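Local coordinates for D-2-hydroxyacid dehydrogensase protein (Ketogulonicigenium vulgare, PDB 4LSW), which probably catalyses the NAD(P)-dependent interconversion of D-2-hydroxyacids and 2-oxoacids, at residues A80-L83 and A84-R87; M293-L296 and L297-N300. All blocks are in the same frame, centred on the assembly; numbering follows the deposited sequence.

How the contacts relate
Contacts 1 and 2 are both local and partly buried, and both border the six-stranded sheet that includes strand 70-74. Contact 1, the start of helix 83-89, is mostly backbone, a cap and the first helical bonds; Val-81, Ala-85 and Cys-86 are buried, while Ala-84 and Arg-87 are exposed. Contact 2, within the long helix 287-306, has no exposed residue: Met-293, Gly-294, Leu-297 and Asn-300 are buried, and side-chain amides and charges reach across one turn. Strand 70-74 is touched by both, through Ile-71 and Val-73 in contact 1 and Ser-72 and Tyr-74 in contact 2. Their centres stand about 21 Å apart, with nearest atoms about 10 Å apart.

Contact 1: A80-L83 and A84-R87; sequences AVDL and AACR
Asp-82 O accepts from Cys-86 N at 3.1 Å, the donor lying in the carbonyl plane, and Leu-83 O accepts from Arg-87 N at 2.8 Å, as the loop after strand 70-74 turns into the first turn of helix 83-89. Asp-82 is the N-cap: its OD1 takes the N-H of Ala-85 at 3.0 Å in a nearly straight bond (164°), capping this amide in the first turn. The donor comes from above the carboxylate, 50° out of its plane. With CG anti to the backbone N (chi1 -170°), the carboxylate swings forward over the helix start, and Asp-82 CG rests 3.7 Å from Ala-85 CB. A negative group here would probably be favoured by the helix dipole. Leu-83 and Arg-87 run side by side and point the same way, one turn apart; Arg-87 NH1 comes 3.6 Å from Leu-83 CB, and the extended chain from CG to NE carries the guanidinium along the leucine. On another side of the turn, Cys-86 SG meets Val-81 CG1 at 3.9 Å, an apolar touch between the loop and the helix. Beyond the two segments, Ala-57 makes backbone hydrogen bonds with Ala-80 and Asp-82, and Arg-59 forms a long, weak ion pair with Asp-82. Ala-85 and Cys-86 pack on Ile-62 of helix 59-63, Val-81 and Cys-86 on Ile-71 of strand 70-74, and Leu-83 and Arg-87 on Val-315 of the outermost strand 313-315. The capped turn thus opens the helix of a beta-alpha-beta crossover, in which helix 83-89 links the parallel neighbours 70-74 and 92-94.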
ATOM      1  N   ALA A  80      12.222  -4.231  -5.126  1.00 20.86           N
ATOM      2  CA  ALA A  80      12.731  -5.307  -5.965  1.00 20.61           C
ATOM      3  C   ALA A  80      13.597  -4.813  -7.122  1.00 13.83           C
ATOM      4  O   ALA A  80      14.097  -5.619  -7.921  1.00 17.09           O
ATOM      5  CB  ALA A  80      11.584  -6.160  -6.481  1.00 22.97           C
ATOM      6  N   VAL A  81      13.766  -3.499  -7.227  1.00 12.68           N
ATOM      7  CA  VAL A  81      14.758  -2.967  -8.150  1.00 12.97           C
ATOM      8  C   VAL A  81      16.109  -3.068  -7.445  1.00 14.76           C
ATOM      9  O   VAL A  81      16.233  -2.686  -6.275  1.00 14.90           O
ATOM     10  CB  VAL A  81      14.463  -1.505  -8.527  1.00 12.73           C
ATOM     11  CG1 VAL A  81      15.597  -0.928  -9.394  1.00 13.66           C
ATOM     12  CG2 VAL A  81      13.099  -1.395  -9.222  1.00 11.87           C
ATOM     13  N   ASP A  82      17.115  -3.599  -8.138  1.00 12.87           N
ATOM     14  CA  ASP A  82      18.446  -3.739  -7.549  1.00 13.69           C
ATOM     15  C   ASP A  82      19.148  -2.388  -7.580  1.00 14.43           C
ATOM     16  O   ASP A  82      19.740  -2.008  -8.584  1.00 13.04           O
ATOM     17  CB  ASP A  82      19.265  -4.802  -8.294  1.00 13.70           C
ATOM     18  CG  ASP A  82      20.548  -5.160  -7.576  1.00 19.61           C
ATOM     19  OD1 ASP A  82      21.193  -4.247  -7.020  1.00 18.29           O
ATOM     20  OD2 ASP A  82      20.912  -6.358  -7.561  1.00 18.00           O
ATOM     21  N   LEU A  83      19.072  -1.665  -6.468  1.00 15.06           N
ATOM     22  CA  LEU A  83      19.588  -0.305  -6.418  1.00 15.64           C
ATOM     23  C   LEU A  83      21.106  -0.238  -6.530  1.00 16.26           C
ATOM     24  O   LEU A  83      21.639   0.694  -7.127  1.00 16.70           O
ATOM     25  CB  LEU A  83      19.127   0.409  -5.145  1.00 16.49           C
ATOM     26  CG  LEU A  83      17.624   0.545  -4.901  1.00 17.83           C
ATOM     27  CD1 LEU A  83      17.372   1.507  -3.744  1.00 22.95           C
ATOM     28  CD2 LEU A  83      16.901   0.998  -6.164  1.00 18.49           C
ATOM     29  N   ALA A  84      21.798  -1.219  -5.957  1.00 18.58           N
ATOM     30  CA  ALA A  84      23.255  -1.264  -6.040  1.00 18.81           C
ATOM     31  C   ALA A  84      23.711  -1.390  -7.495  1.00 20.17           C
ATOM     32  O   ALA A  84      24.668  -0.737  -7.921  1.00 20.97           O
ATOM     33  CB  ALA A  84      23.811  -2.405  -5.194  1.00 23.57           C
ATOM     34  N   ALA A  85      23.019  -2.234  -8.255  1.00 15.17           N
ATOM     35  CA  ALA A  85      23.316  -2.400  -9.669  1.00 16.02           C
ATOM     36  C   ALA A  85      23.067  -1.089 -10.407  1.00 15.11           C
ATOM     37  O   ALA A  85      23.830  -0.708 -11.287  1.00 18.85           O
ATOM     38  CB  ALA A  85      22.467  -3.524 -10.259  1.00 16.34           C
ATOM     39  N   CYS A  86      21.995  -0.398 -10.039  1.00 14.05           N
ATOM     40  CA  CYS A  86      21.683   0.876 -10.662  1.00 12.23           C
ATOM     41  C   CYS A  86      22.767   1.912 -10.389  1.00 14.63           C
ATOM     42  O   CYS A  86      23.251   2.561 -11.309  1.00 16.17           O
ATOM     43  CB  CYS A  86      20.325   1.396 -10.191  1.00 12.83           C
ATOM     44  SG  CYS A  86      18.922   0.467 -10.857  1.00 14.33           S
ATOM     45  N   ARG A  87      23.146   2.055  -9.124  1.00 17.61           N
ATOM     46  CA  ARG A  87      24.117   3.074  -8.753  1.00 19.09           C
ATOM     47  C   ARG A  87      25.510   2.802  -9.309  1.00 19.29           C
ATOM     48  O   ARG A  87      26.254   3.739  -9.600  1.00 22.33           O
ATOM     49  CB  ARG A  87      24.151   3.257  -7.239  1.00 18.55           C
ATOM     50  CG  ARG A  87      22.880   3.894  -6.701  1.00 16.93           C
ATOM     51  CD  ARG A  87      23.051   4.341  -5.264  1.00 20.87           C
ATOM     52  NE  ARG A  87      21.836   4.946  -4.726  1.00 21.07           N
ATOM     53  CZ  ARG A  87      20.948   4.303  -3.974  1.00 22.53           C
ATOM     54  NH1 ARG A  87      21.136   3.027  -3.665  1.00 23.79           N
ATOM     55  NH2 ARG A  87      19.873   4.941  -3.524  1.00 23.62           N
TER

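Contact 2: M293-L296 and L297-N300; sequences MGQL and LRDN
Gln-295 lays its amide across the end of Arg-298, the two flat groups turned 76° apart, while the NE2 end of the amide reaches the carboxylate of Asp-299. Gln-295 OE1 receives a weak bond from Arg-298 NH2 at 3.0 Å, and Gln-295 NE2 donates to Asp-299 OD1, also at 3.0 Å but straighter (155°). This carboxylate oxygen is met from above its plane, although it lies in the plane of the glutamine amide. A bend at chi2 (68°) folds the chain back over the helix surface, placing the amide within reach of both partners; an alanine here would probably leave Asp-299 OD1 without its NE2 donor and Arg-298 NH2 without its weak acceptor, Asp-16 still holding NE. One guanidinium face lies against Gln-295 CA, 3.6 Å from the plane and offset toward its rim. The stronger partner of Arg-298 is Asp-16 of helix 14-23, which forms a salt bridge with NE. Farther along, Leu-296 O accepts twice from Asn-300: from the backbone N at 3.0 Å and, weakly, from ND2 at 2.8 Å. Thr-312 OG1 makes the stronger hydrogen bond with ND2, tying this turn to the chain near strand 313-315. Leu-296 CD1 lies 3.7 Å from Asn-300 ND2, and Leu-297 and Met-293 pack on strand 70-74. The neutral glutamine amide thus bridges a base three residues on and an acid four residues on, its two ends supplying an acceptor and a donor, while the Arg-298 charge is met by Asp-16.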
ATOM      1  N   MET A 293      -1.505   7.260 -11.358  1.00 10.23           N
ATOM      2  CA  MET A 293      -0.269   6.480 -11.225  1.00 10.23           C
ATOM      3  C   MET A 293       0.325   6.156 -12.595  1.00 10.65           C
ATOM      4  O   MET A 293       1.520   6.359 -12.822  1.00 10.00           O
ATOM      5  CB  MET A 293      -0.531   5.197 -10.430  1.00 11.47           C
ATOM      6  CG  MET A 293      -0.886   5.475  -8.977  1.00 15.77           C
ATOM      7  SD  MET A 293      -1.277   3.987  -8.071  1.00 18.48           S
ATOM      8  CE  MET A 293       0.038   2.948  -8.699  1.00 10.49           C
ATOM      9  N   GLY A 294      -0.525   5.678 -13.500  1.00 10.66           N
ATOM     10  CA  GLY A 294      -0.116   5.363 -14.858  1.00 10.22           C
ATOM     11  C   GLY A 294       0.385   6.587 -15.597  1.00 12.76           C
ATOM     12  O   GLY A 294       1.389   6.526 -16.305  1.00 12.12           O
ATOM     13  N   GLN A 295      -0.320   7.704 -15.433  1.00 10.40           N
ATOM     14  CA  GLN A 295       0.074   8.965 -16.052  1.00 12.31           C
ATOM     15  C   GLN A 295       1.451   9.417 -15.576  1.00 10.28           C
ATOM     16  O   GLN A 295       2.256   9.930 -16.358  1.00 12.69           O
ATOM     17  CB  GLN A 295      -0.964  10.054 -15.750  1.00 11.79           C
ATOM     18  CG  GLN A 295      -0.737  11.361 -16.513  1.00 12.66           C
ATOM     19  CD  GLN A 295      -0.978  11.214 -18.004  1.00 17.12           C
ATOM     20  OE1 GLN A 295      -2.079  10.865 -18.440  1.00 19.00           O
ATOM     21  NE2 GLN A 295       0.057  11.471 -18.798  1.00 16.25           N
ATOM     22  N   LEU A 296       1.719   9.219 -14.288  1.00 10.26           N
ATOM     23  CA  LEU A 296       2.985   9.621 -13.688  1.00 10.00           C
ATOM     24  C   LEU A 296       4.139   8.762 -14.200  1.00 10.73           C
ATOM     25  O   LEU A 296       5.222   9.273 -14.500  1.00 12.63           O
ATOM     26  CB  LEU A 296       2.873   9.542 -12.164  1.00 11.32           C
ATOM     27  CG  LEU A 296       4.032  10.099 -11.341  1.00 12.57           C
ATOM     28  CD1 LEU A 296       4.478  11.458 -11.869  1.00 14.68           C
ATOM     29  CD2 LEU A 296       3.615  10.190  -9.870  1.00 15.02           C
ATOM     30  N   LEU A 297       3.905   7.458 -14.286  1.00 10.92           N
ATOM     31  CA  LEU A 297       4.876   6.559 -14.892  1.00 10.43           C
ATOM     32  C   LEU A 297       5.201   7.046 -16.301  1.00 11.24           C
ATOM     33  O   LEU A 297       6.365   7.211 -16.664  1.00 10.62           O
ATOM     34  CB  LEU A 297       4.315   5.143 -14.955  1.00  9.90           C
ATOM     35  CG  LEU A 297       5.154   4.158 -15.772  1.00 10.96           C
ATOM     36  CD1 LEU A 297       6.224   3.483 -14.920  1.00 12.77           C
ATOM     37  CD2 LEU A 297       4.257   3.122 -16.419  1.00 14.01           C
ATOM     38  N   ARG A 298       4.166   7.300 -17.089  1.00 11.85           N
ATOM     39  CA  ARG A 298       4.400   7.727 -18.457  1.00 11.49           C
ATOM     40  C   ARG A 298       5.066   9.104 -18.519  1.00 12.98           C
ATOM     41  O   ARG A 298       5.953   9.325 -19.345  1.00 12.93           O
ATOM     42  CB  ARG A 298       3.099   7.687 -19.254  1.00 11.37           C
ATOM     43  CG  ARG A 298       2.569   6.276 -19.425  1.00 11.33           C
ATOM     44  CD  ARG A 298       1.325   6.238 -20.296  1.00 14.89           C
ATOM     45  NE  ARG A 298       0.098   6.608 -19.588  1.00 14.92           N
ATOM     46  CZ  ARG A 298      -0.579   7.734 -19.792  1.00 19.32           C
ATOM     47  NH1 ARG A 298      -0.147   8.624 -20.675  1.00 18.95           N
ATOM     48  NH2 ARG A 298      -1.699   7.965 -19.119  1.00 15.53           N
ATOM     49  N   ASP A 299       4.668  10.024 -17.641  1.00 12.12           N
ATOM     50  CA  ASP A 299       5.260  11.362 -17.669  1.00 14.20           C
ATOM     51  C   ASP A 299       6.754  11.353 -17.339  1.00 13.68           C
ATOM     52  O   ASP A 299       7.515  12.154 -17.874  1.00 16.04           O
ATOM     53  CB  ASP A 299       4.507  12.335 -16.752  1.00 14.80           C
ATOM     54  CG  ASP A 299       3.129  12.695 -17.279  1.00 16.77           C
ATOM     55  OD1 ASP A 299       2.849  12.438 -18.469  1.00 17.51           O
ATOM     56  OD2 ASP A 299       2.327  13.247 -16.496  1.00 18.82           O
ATOM     57  N   ASN A 300       7.175  10.439 -16.467  1.00 11.53           N
ATOM     58  CA  ASN A 300       8.594  10.282 -16.178  1.00 11.92           C
ATOM     59  C   ASN A 300       9.361   9.799 -17.397  1.00 10.47           C
ATOM     60  O   ASN A 300      10.436  10.315 -17.697  1.00 12.43           O
ATOM     61  CB  ASN A 300       8.824   9.336 -14.993  1.00 12.18           C
ATOM     62  CG  ASN A 300       8.620  10.019 -13.655  1.00 16.27           C
ATOM     63  OD1 ASN A 300       9.416  10.866 -13.252  1.00 11.65           O
ATOM     64  ND2 ASN A 300       7.556   9.648 -12.958  1.00 13.75           N
TER